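Local atomic coordinates of uncharacterized protein (Neisseria meningitidis serogroup B, PDB entry 3OI8), a protein that binds adenosine through its paired CBS domains and probably takes part in magnesium and cobalt ion transport as a CorC-like efflux protein. Residues R73-I87 with H134-L148. Numbering follows the deposited sequence.
Sequences RFPVIGEDKDEVLGI and HMAIVIDEYGGTSGL. With ADN (adenosine), chain C.
Pro75, Ile87, Met135, Ile137 and Leu148 interlock where the two beta hairpins face each other. Pro75 is central: its CG lies 3.7 Å from Leu148 CD2, the two side chains crossing at about a right angle, and its CD packs against SE of Met135, a selenomethionine. Ile87 adds its CD1, 4.0 Å from CD1 of Ile137, while Val84 meets Ile137 tip to tip. The Met135 side chain leaves the backbone extended (chi1 165°) and bends only at its last torsion, bringing methyl CE 3.4 Å from Arg73 O. That carbonyl accepts a hydrogen bond from N6 of adenosine at 2.8 Å, and Leu148 CD2 touches the base near N1; Asn51, His71 and Asp153 supply further hydrogen bonds to the nucleoside.

Toward the hairpin turns the contact becomes polar; Thr145 stays buried while Asp82 is exposed. Thr145 is gripped twice: OG1 donates to Lys81 O (2.7 Å), and its backbone N donates to Asp82 OD1 (2.9 Å), met nearly head-on. At the other end, NH2 of the Arg73 guanidinium lies over the His134 ring, with His134 CB against the rest of the group, planes 21° apart and centres separated by 4.2 Å, a stack rather than a hydrogen bond. His134 NE2 instead bonds Glu152 of the second subunit, so this partly exposed end adjoins the subunit interface.

The strands 73-77 and 135-139 run at 39°, their axes 8.7 Å apart, a spacing of side-chain packing between separate sheets. Such face-to-face pairing of two CBS motifs, with a nucleoside in the cleft, characterises the CBS-pair (Bateman) module.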
ATOM      1  N   ARG A  73       6.035  -2.246   9.503  1.00 21.47           N
ATOM      2  CA  ARG A  73       7.115  -3.226   9.288  1.00 16.58           C
ATOM      3  C   ARG A  73       8.448  -2.673   9.772  1.00 18.31           C
ATOM      4  O   ARG A  73       8.691  -1.477   9.650  1.00 17.39           O
ATOM      5  CB  ARG A  73       7.204  -3.587   7.805  1.00 21.36           C
ATOM      6  CG  ARG A  73       6.209  -4.663   7.404  1.00 35.98           C
ATOM      7  CD  ARG A  73       5.736  -4.500   5.999  1.00 35.09           C
ATOM      8  NE  ARG A  73       5.019  -3.243   5.842  1.00 49.25           N
ATOM      9  CZ  ARG A  73       3.707  -3.142   5.665  1.00 40.73           C
ATOM     10  NH1 ARG A  73       3.156  -1.946   5.537  1.00 33.13           N
ATOM     11  NH2 ARG A  73       2.950  -4.231   5.607  1.00 44.15           N
ATOM     12  N   PHE A  74       9.294  -3.553  10.319  1.00 15.43           N
ATOM     13  CA  PHE A  74      10.576  -3.169  10.923  1.00 19.58           C
ATOM     14  C   PHE A  74      11.678  -4.170  10.572  1.00 16.14           C
ATOM     15  O   PHE A  74      11.511  -5.376  10.786  1.00 21.07           O
ATOM     16  CB  PHE A  74      10.439  -3.154  12.451  1.00 20.58           C
ATOM     17  CG  PHE A  74       9.377  -2.219  12.961  1.00 19.63           C
ATOM     18  CD1 PHE A  74       9.720  -0.982  13.481  1.00 20.61           C
ATOM     19  CD2 PHE A  74       8.046  -2.578  12.925  1.00 20.93           C
ATOM     20  CE1 PHE A  74       8.749  -0.111  13.959  1.00 27.00           C
ATOM     21  CE2 PHE A  74       7.067  -1.710  13.388  1.00 22.33           C
ATOM     22  CZ  PHE A  74       7.416  -0.474  13.901  1.00 23.60           C
ATOM     23  N   PRO A  75      12.811  -3.679  10.049  1.00 17.28           N
ATOM     24  CA  PRO A  75      13.992  -4.545   9.915  1.00 17.20           C
ATOM     25  C   PRO A  75      14.401  -5.024  11.299  1.00 14.32           C
ATOM     26  O   PRO A  75      14.331  -4.255  12.250  1.00 16.02           O
ATOM     27  CB  PRO A  75      15.086  -3.590   9.411  1.00 17.86           C
ATOM     28  CG  PRO A  75      14.342  -2.407   8.836  1.00 17.86           C
ATOM     29  CD  PRO A  75      13.080  -2.284   9.639  1.00 16.82           C
ATOM     30  N   VAL A  76      14.841  -6.265  11.414  1.00 14.73           N
ATOM     31  CA  VAL A  76      15.351  -6.761  12.686  1.00 12.64           C
ATOM     32  C   VAL A  76      16.853  -6.977  12.507  1.00 11.30           C
ATOM     33  O   VAL A  76      17.263  -7.594  11.526  1.00 16.83           O
ATOM     34  CB  VAL A  76      14.667  -8.069  13.097  1.00 17.04           C
ATOM     35  CG1 VAL A  76      15.364  -8.682  14.331  1.00 16.24           C
ATOM     36  CG2 VAL A  76      13.170  -7.818  13.405  1.00 15.54           C
ATOM     37  N   ILE A  77      17.656  -6.469  13.442  1.00 14.71           N
ATOM     38  CA  ILE A  77      19.106  -6.474  13.272  1.00 18.20           C
ATOM     39  C   ILE A  77      19.828  -7.325  14.314  1.00 23.00           C
ATOM     40  O   ILE A  77      19.311  -7.596  15.412  1.00 21.86           O
ATOM     41  CB  ILE A  77      19.707  -5.062  13.326  1.00 20.31           C
ATOM     42  CG1 ILE A  77      19.429  -4.416  14.691  1.00 24.48           C
ATOM     43  CG2 ILE A  77      19.196  -4.220  12.176  1.00 22.70           C
ATOM     44  CD1 ILE A  77      20.319  -3.244  15.032  1.00 22.62           C
ATOM     45  N   GLY A  78      21.032  -7.736  13.947  1.00 22.27           N
ATOM     46  CA  GLY A  78      21.913  -8.440  14.856  1.00 17.32           C
ATOM     47  C   GLY A  78      22.823  -7.416  15.501  1.00 25.77           C
ATOM     48  O   GLY A  78      22.371  -6.604  16.304  1.00 24.55           O
ATOM     49  N   GLU A  79      24.100  -7.429  15.125  1.00 25.06           N
ATOM     50  CA  GLU A  79      25.089  -6.586  15.798  1.00 36.11           C
ATOM     51  C   GLU A  79      24.886  -5.096  15.537  1.00 38.90           C
ATOM     52  O   GLU A  79      25.138  -4.260  16.408  1.00 39.67           O
ATOM     53  CB  GLU A  79      26.511  -6.977  15.391  1.00 47.54           C
ATOM     54  CG  GLU A  79      27.552  -6.044  15.977  1.00 64.51           C
ATOM     55  CD  GLU A  79      28.945  -6.289  15.437  1.00 78.21           C
ATOM     56  OE1 GLU A  79      29.923  -6.019  16.176  1.00 75.75           O
ATOM     57  OE2 GLU A  79      29.059  -6.747  14.278  1.00 83.76           O
ATOM     58  N   ASP A  80      24.455  -4.774  14.323  1.00 33.21           N
ATOM     59  CA  ASP A  80      24.216  -3.398  13.912  1.00 27.35           C
ATOM     60  C   ASP A  80      23.415  -3.416  12.610  1.00 27.31           C
ATOM     61  O   ASP A  80      22.985  -4.479  12.136  1.00 22.44           O
ATOM     62  CB  ASP A  80      25.534  -2.617  13.742  1.00 25.88           C
ATOM     63  CG  ASP A  80      26.461  -3.241  12.718  1.00 35.26           C
ATOM     64  OD1 ASP A  80      25.971  -3.957  11.817  1.00 28.85           O
ATOM     65  OD2 ASP A  80      27.689  -3.011  12.807  1.00 48.36           O
ATOM     66  N   LYS A  81      23.219  -2.248  12.023  1.00 23.56           N
ATOM     67  CA  LYS A  81      22.302  -2.153  10.890  1.00 28.33           C
ATOM     68  C   LYS A  81      22.856  -2.784   9.618  1.00 29.70           C
ATOM     69  O   LYS A  81      22.133  -2.941   8.632  1.00 23.79           O
ATOM     70  CB  LYS A  81      21.882  -0.706  10.657  1.00 31.86           C
ATOM     71  CG  LYS A  81      21.077  -0.136  11.801  1.00 36.30           C
ATOM     72  CD  LYS A  81      20.666   1.300  11.538  1.00 34.42           C
ATOM     73  CE  LYS A  81      19.762   1.799  12.653  1.00 33.81           C
ATOM     74  NZ  LYS A  81      19.519   3.251  12.490  1.00 45.02           N
ATOM     75  N   ASP A  82      24.137  -3.148   9.639  1.00 23.79           N
ATOM     76  CA  ASP A  82      24.725  -3.881   8.516  1.00 25.24           C
ATOM     77  C   ASP A  82      24.487  -5.392   8.625  1.00 31.03           C
ATOM     78  O   ASP A  82      24.909  -6.173   7.766  1.00 23.42           O
ATOM     79  CB  ASP A  82      26.216  -3.534   8.377  1.00 30.15           C
ATOM     80  CG  ASP A  82      26.415  -2.126   7.843  1.00 33.18           C
ATOM     81  OD1 ASP A  82      25.628  -1.735   6.946  1.00 27.85           O
ATOM     82  OD2 ASP A  82      27.307  -1.401   8.328  1.00 30.21           O
ATOM     83  N   GLU A  83      23.804  -5.802   9.689  1.00 16.69           N
ATOM     84  CA  GLU A  83      23.408  -7.197   9.818  1.00 16.41           C
ATOM     85  C   GLU A  83      21.886  -7.301   9.967  1.00 17.88           C
ATOM     86  O   GLU A  83      21.384  -7.428  11.079  1.00 22.03           O
ATOM     87  CB  GLU A  83      24.132  -7.870  11.010  1.00 21.31           C
ATOM     88  CG  GLU A  83      23.838  -9.364  11.073  1.00 32.52           C
ATOM     89  CD  GLU A  83      24.514 -10.103  12.227  1.00 38.79           C
ATOM     90  OE1 GLU A  83      24.974  -9.460  13.199  1.00 29.15           O
ATOM     91  OE2 GLU A  83      24.570 -11.349  12.152  1.00 45.56           O
ATOM     92  N   VAL A  84      21.155  -7.214   8.855  1.00 19.45           N
ATOM     93  CA  VAL A  84      19.695  -7.296   8.909  1.00 17.44           C
ATOM     94  C   VAL A  84      19.314  -8.766   8.831  1.00 18.45           C
ATOM     95  O   VAL A  84      19.724  -9.468   7.912  1.00 29.80           O
ATOM     96  CB  VAL A  84      18.996  -6.502   7.760  1.00 19.02           C
ATOM     97  CG1 VAL A  84      17.454  -6.722   7.810  1.00 18.58           C
ATOM     98  CG2 VAL A  84      19.311  -5.024   7.836  1.00 19.73           C
ATOM     99  N   LEU A  85      18.540  -9.230   9.802  1.00 21.11           N
ATOM    100  CA  LEU A  85      18.228 -10.657   9.912  1.00 18.97           C
ATOM    101  C   LEU A  85      16.899 -10.980   9.269  1.00 24.72           C
ATOM    102  O   LEU A  85      16.588 -12.137   8.975  1.00 22.31           O
ATOM    103  CB  LEU A  85      18.180 -11.055  11.390  1.00 22.90           C
ATOM    104  CG  LEU A  85      19.441 -10.679  12.173  1.00 29.70           C
ATOM    105  CD1 LEU A  85      19.241 -10.875  13.671  1.00 26.34           C
ATOM    106  CD2 LEU A  85      20.630 -11.489  11.661  1.00 31.08           C
ATOM    107  N   GLY A  86      16.085  -9.952   9.077  1.00 14.70           N
ATOM    108  CA  GLY A  86      14.723 -10.185   8.665  1.00 15.03           C
ATOM    109  C   GLY A  86      13.843  -8.968   8.858  1.00 17.86           C
ATOM    110  O   GLY A  86      14.312  -7.896   9.258  1.00 19.48           O
ATOM    111  N   ILE A  87      12.558  -9.148   8.567  1.00 15.90           N
ATOM    112  CA  ILE A  87      11.554  -8.107   8.728  1.00 12.42           C
ATOM    113  C   ILE A  87      10.487  -8.619   9.697  1.00 21.37           C
ATOM    114  O   ILE A  87      10.021  -9.751   9.571  1.00 20.09           O
ATOM    115  CB  ILE A  87      10.846  -7.790   7.383  1.00 19.92           C
ATOM    116  CG1 ILE A  87      11.853  -7.558   6.252  1.00 25.26           C
ATOM    117  CG2 ILE A  87       9.898  -6.609   7.534  1.00 19.13           C
ATOM    118  CD1 ILE A  87      12.789  -6.386   6.467  1.00 24.91           C
ATOM    119  N   HIS A 134       6.103  -5.449   0.953  1.00 24.03           N
ATOM    120  CA  HIS A 134       5.874  -4.042   1.298  1.00 23.89           C
ATOM    121  C   HIS A 134       7.152  -3.259   1.599  1.00 20.33           C
ATOM    122  O   HIS A 134       7.167  -2.029   1.544  1.00 24.26           O
ATOM    123  CB  HIS A 134       4.930  -3.938   2.494  1.00 41.44           C
ATOM    124  CG  HIS A 134       3.505  -4.225   2.151  1.00 52.22           C
ATOM    125  ND1 HIS A 134       2.902  -5.432   2.429  1.00 58.75           N
ATOM    126  CD2 HIS A 134       2.571  -3.469   1.526  1.00 56.38           C
ATOM    127  CE1 HIS A 134       1.654  -5.405   1.996  1.00 61.85           C
ATOM    128  NE2 HIS A 134       1.428  -4.225   1.446  1.00 61.52           N
HETATM  129  N   MSE A 135       8.217  -3.973   1.930  1.00 17.75           N
HETATM  130  CA  MSE A 135       9.464  -3.312   2.299  1.00 18.88           C
HETATM  131  C   MSE A 135      10.648  -4.083   1.732  1.00 21.37           C
HETATM  132  O   MSE A 135      10.619  -5.312   1.655  1.00 26.25           O
HETATM  133  CB  MSE A 135       9.560  -3.172   3.831  1.00 21.46           C
HETATM  134  CG  MSE A 135      10.946  -2.831   4.386  1.00 21.34           C
HETATM  135 SE   MSE A 135      10.958  -2.666   6.352  0.64 28.72          SE
HETATM  136  CE  MSE A 135       9.936  -1.004   6.523  1.00 20.23           C
ATOM    137  N   ALA A 136      11.671  -3.359   1.299  1.00 20.29           N
ATOM    138  CA  ALA A 136      12.923  -3.999   0.924  1.00 22.14           C
ATOM    139  C   ALA A 136      14.061  -3.280   1.631  1.00 24.27           C
ATOM    140  O   ALA A 136      13.932  -2.117   2.020  1.00 21.30           O
ATOM    141  CB  ALA A 136      13.132  -3.957  -0.569  1.00 15.33           C
ATOM    142  N   ILE A 137      15.172  -3.979   1.790  1.00 13.79           N
ATOM    143  CA  ILE A 137      16.361  -3.386   2.385  1.00 13.83           C
ATOM    144  C   ILE A 137      17.282  -3.018   1.234  1.00 19.98           C
ATOM    145  O   ILE A 137      17.538  -3.841   0.354  1.00 21.56           O
ATOM    146  CB  ILE A 137      17.072  -4.392   3.297  1.00 18.49           C
ATOM    147  CG1 ILE A 137      16.131  -4.872   4.422  1.00 20.82           C
ATOM    148  CG2 ILE A 137      18.408  -3.805   3.790  1.00 25.35           C
ATOM    149  CD1 ILE A 137      15.638  -3.778   5.353  1.00 19.92           C
ATOM    150  N   VAL A 138      17.765  -1.778   1.230  1.00 17.68           N
ATOM    151  CA  VAL A 138      18.629  -1.308   0.162  1.00 25.29           C
ATOM    152  C   VAL A 138      20.082  -1.566   0.536  1.00 28.48           C
ATOM    153  O   VAL A 138      20.509  -1.244   1.642  1.00 21.41           O
ATOM    154  CB  VAL A 138      18.381   0.172  -0.101  1.00 29.75           C
ATOM    155  CG1 VAL A 138      19.201   0.666  -1.315  1.00 25.93           C
ATOM    156  CG2 VAL A 138      16.876   0.384  -0.318  1.00 16.01           C
ATOM    157  N   ILE A 139      20.816  -2.176  -0.390  1.00 27.59           N
ATOM    158  CA  ILE A 139      22.200  -2.582  -0.178  1.00 31.31           C
ATOM    159  C   ILE A 139      23.130  -1.699  -1.018  1.00 32.27           C
ATOM    160  O   ILE A 139      22.829  -1.403  -2.164  1.00 28.31           O
ATOM    161  CB  ILE A 139      22.389  -4.054  -0.611  1.00 38.77           C
ATOM    162  CG1 ILE A 139      21.556  -4.983   0.267  1.00 44.37           C
ATOM    163  CG2 ILE A 139      23.856  -4.455  -0.572  1.00 52.42           C
ATOM    164  CD1 ILE A 139      21.849  -4.842   1.746  1.00 48.01           C
ATOM    165  N   ASP A 140      24.259  -1.279  -0.459  1.00 32.68           N
ATOM    166  CA  ASP A 140      25.214  -0.483  -1.222  1.00 32.76           C
ATOM    167  C   ASP A 140      26.076  -1.400  -2.091  1.00 39.98           C
ATOM    168  O   ASP A 140      25.939  -2.624  -2.038  1.00 34.13           O
ATOM    169  CB  ASP A 140      26.075   0.406  -0.303  1.00 31.95           C
ATOM    170  CG  ASP A 140      26.940  -0.391   0.664  1.00 34.58           C
ATOM    171  OD1 ASP A 140      27.418  -1.486   0.303  1.00 33.63           O
ATOM    172  OD2 ASP A 140      27.160   0.093   1.798  1.00 36.66           O
ATOM    173  N   GLU A 141      26.969  -0.816  -2.883  1.00 44.33           N
ATOM    174  CA  GLU A 141      27.743  -1.600  -3.838  1.00 50.06           C
ATOM    175  C   GLU A 141      28.809  -2.481  -3.176  1.00 50.83           C
ATOM    176  O   GLU A 141      29.561  -3.168  -3.863  1.00 52.17           O
ATOM    177  CB  GLU A 141      28.375  -0.696  -4.905  1.00 60.96           C
ATOM    178  CG  GLU A 141      29.219   0.446  -4.353  1.00 72.77           C
ATOM    179  CD  GLU A 141      28.409   1.707  -4.084  1.00 79.85           C
ATOM    180  OE1 GLU A 141      27.333   1.615  -3.452  1.00 77.29           O
ATOM    181  OE2 GLU A 141      28.857   2.798  -4.503  1.00 81.95           O
ATOM    182  N   TYR A 142      28.857  -2.469  -1.847  1.00 42.07           N
ATOM    183  CA  TYR A 142      29.854  -3.244  -1.116  1.00 46.96           C
ATOM    184  C   TYR A 142      29.232  -4.301  -0.213  1.00 47.06           C
ATOM    185  O   TYR A 142      29.950  -5.060   0.431  1.00 51.17           O
ATOM    186  CB  TYR A 142      30.745  -2.329  -0.270  1.00 44.16           C
ATOM    187  CG  TYR A 142      31.352  -1.169  -1.024  1.00 48.57           C
ATOM    188  CD1 TYR A 142      32.275  -1.386  -2.045  1.00 57.38           C
ATOM    189  CD2 TYR A 142      31.017   0.143  -0.709  1.00 46.21           C
ATOM    190  CE1 TYR A 142      32.841  -0.327  -2.739  1.00 56.09           C
ATOM    191  CE2 TYR A 142      31.584   1.211  -1.393  1.00 56.07           C
ATOM    192  CZ  TYR A 142      32.495   0.969  -2.410  1.00 58.13           C
ATOM    193  OH  TYR A 142      33.061   2.021  -3.096  1.00 63.65           O
ATOM    194  N   GLY A 143      27.906  -4.343  -0.155  1.00 43.47           N
ATOM    195  CA  GLY A 143      27.219  -5.309   0.693  1.00 41.68           C
ATOM    196  C   GLY A 143      26.639  -4.735   1.981  1.00 39.88           C
ATOM    197  O   GLY A 143      25.883  -5.402   2.680  1.00 41.36           O
ATOM    198  N   GLY A 144      26.992  -3.493   2.300  1.00 38.67           N
ATOM    199  CA  GLY A 144      26.469  -2.847   3.492  1.00 25.98           C
ATOM    200  C   GLY A 144      25.054  -2.335   3.276  1.00 30.94           C
ATOM    201  O   GLY A 144      24.601  -2.200   2.141  1.00 29.91           O
ATOM    202  N   THR A 145      24.361  -2.044   4.371  1.00 25.41           N
ATOM    203  CA  THR A 145      23.005  -1.508   4.327  1.00 29.50           C
ATOM    204  C   THR A 145      23.029  -0.020   3.990  1.00 31.42           C
ATOM    205  O   THR A 145      23.710   0.753   4.665  1.00 28.30           O
ATOM    206  CB  THR A 145      22.334  -1.686   5.710  1.00 21.96           C
ATOM    207  OG1 THR A 145      22.185  -3.079   5.985  1.00 26.24           O
ATOM    208  CG2 THR A 145      20.993  -1.019   5.759  1.00 21.57           C
ATOM    209  N   SER A 146      22.306   0.379   2.942  1.00 20.28           N
ATOM    210  CA  SER A 146      22.196   1.791   2.562  1.00 28.12           C
ATOM    211  C   SER A 146      20.932   2.399   3.147  1.00 26.13           C
ATOM    212  O   SER A 146      20.872   3.591   3.413  1.00 25.78           O
ATOM    213  CB  SER A 146      22.146   1.956   1.037  1.00 37.64           C
ATOM    214  OG  SER A 146      23.277   1.382   0.422  1.00 52.77           O
ATOM    215  N   GLY A 147      19.907   1.576   3.315  1.00 21.96           N
ATOM    216  CA  GLY A 147      18.664   2.040   3.901  1.00 21.75           C
ATOM    217  C   GLY A 147      17.561   1.038   3.627  1.00 23.36           C
ATOM    218  O   GLY A 147      17.820  -0.152   3.449  1.00 17.44           O
ATOM    219  N   LEU A 148      16.326   1.514   3.605  1.00 11.35           N
ATOM    220  CA  LEU A 148      15.190   0.643   3.323  1.00 14.69           C
ATOM    221  C   LEU A 148      14.244   1.412   2.405  1.00 19.71           C
ATOM    222  O   LEU A 148      14.368   2.641   2.266  1.00 21.54           O
ATOM    223  CB  LEU A 148      14.498   0.195   4.627  1.00 19.00           C
ATOM    224  CG  LEU A 148      13.804   1.232   5.520  1.00 23.94           C
ATOM    225  CD1 LEU A 148      12.455   1.662   4.947  1.00 24.70           C
ATOM    226  CD2 LEU A 148      13.597   0.672   6.944  1.00 20.76           C
TER
HETATM  227  O5' ADN C   2       5.277   4.727   8.596  1.00 77.59           O
HETATM  228  C5' ADN C   2       4.954   5.987   8.065  1.00 77.88           C
HETATM  229  C4' ADN C   2       6.108   6.491   7.146  1.00 84.07           C
HETATM  230  O4' ADN C   2       7.395   6.312   7.810  1.00 82.79           O
HETATM  231  C3' ADN C   2       6.149   5.704   5.819  1.00 85.97           C
HETATM  232  O3' ADN C   2       5.586   6.476   4.793  1.00 88.85           O
HETATM  233  C2' ADN C   2       7.615   5.461   5.555  1.00 83.67           C
HETATM  234  O2' ADN C   2       8.144   6.493   4.753  1.00 85.15           O
HETATM  235  C1' ADN C   2       8.280   5.548   6.928  1.00 79.19           C
HETATM  236  N9  ADN C   2       8.534   4.225   7.495  1.00 68.45           N
HETATM  237  C8  ADN C   2       7.606   3.019   7.489  1.00 61.71           C
HETATM  238  N7  ADN C   2       8.297   1.913   8.240  1.00 58.33           N
HETATM  239  C5  ADN C   2       9.658   2.447   8.719  1.00 59.85           C
HETATM  240  C6  ADN C   2      10.808   1.791   9.543  1.00 46.99           C
HETATM  241  N6  ADN C   2      10.653   0.422  10.036  1.00 29.86           N
HETATM  242  N1  ADN C   2      12.006   2.561   9.852  1.00 48.94           N
HETATM  243  C2  ADN C   2      12.146   4.001   9.383  1.00 52.25           C
HETATM  244  N3  ADN C   2      11.017   4.648   8.578  1.00 55.88           N
HETATM  245  C4  ADN C   2       9.796   3.866   8.262  1.00 63.11           C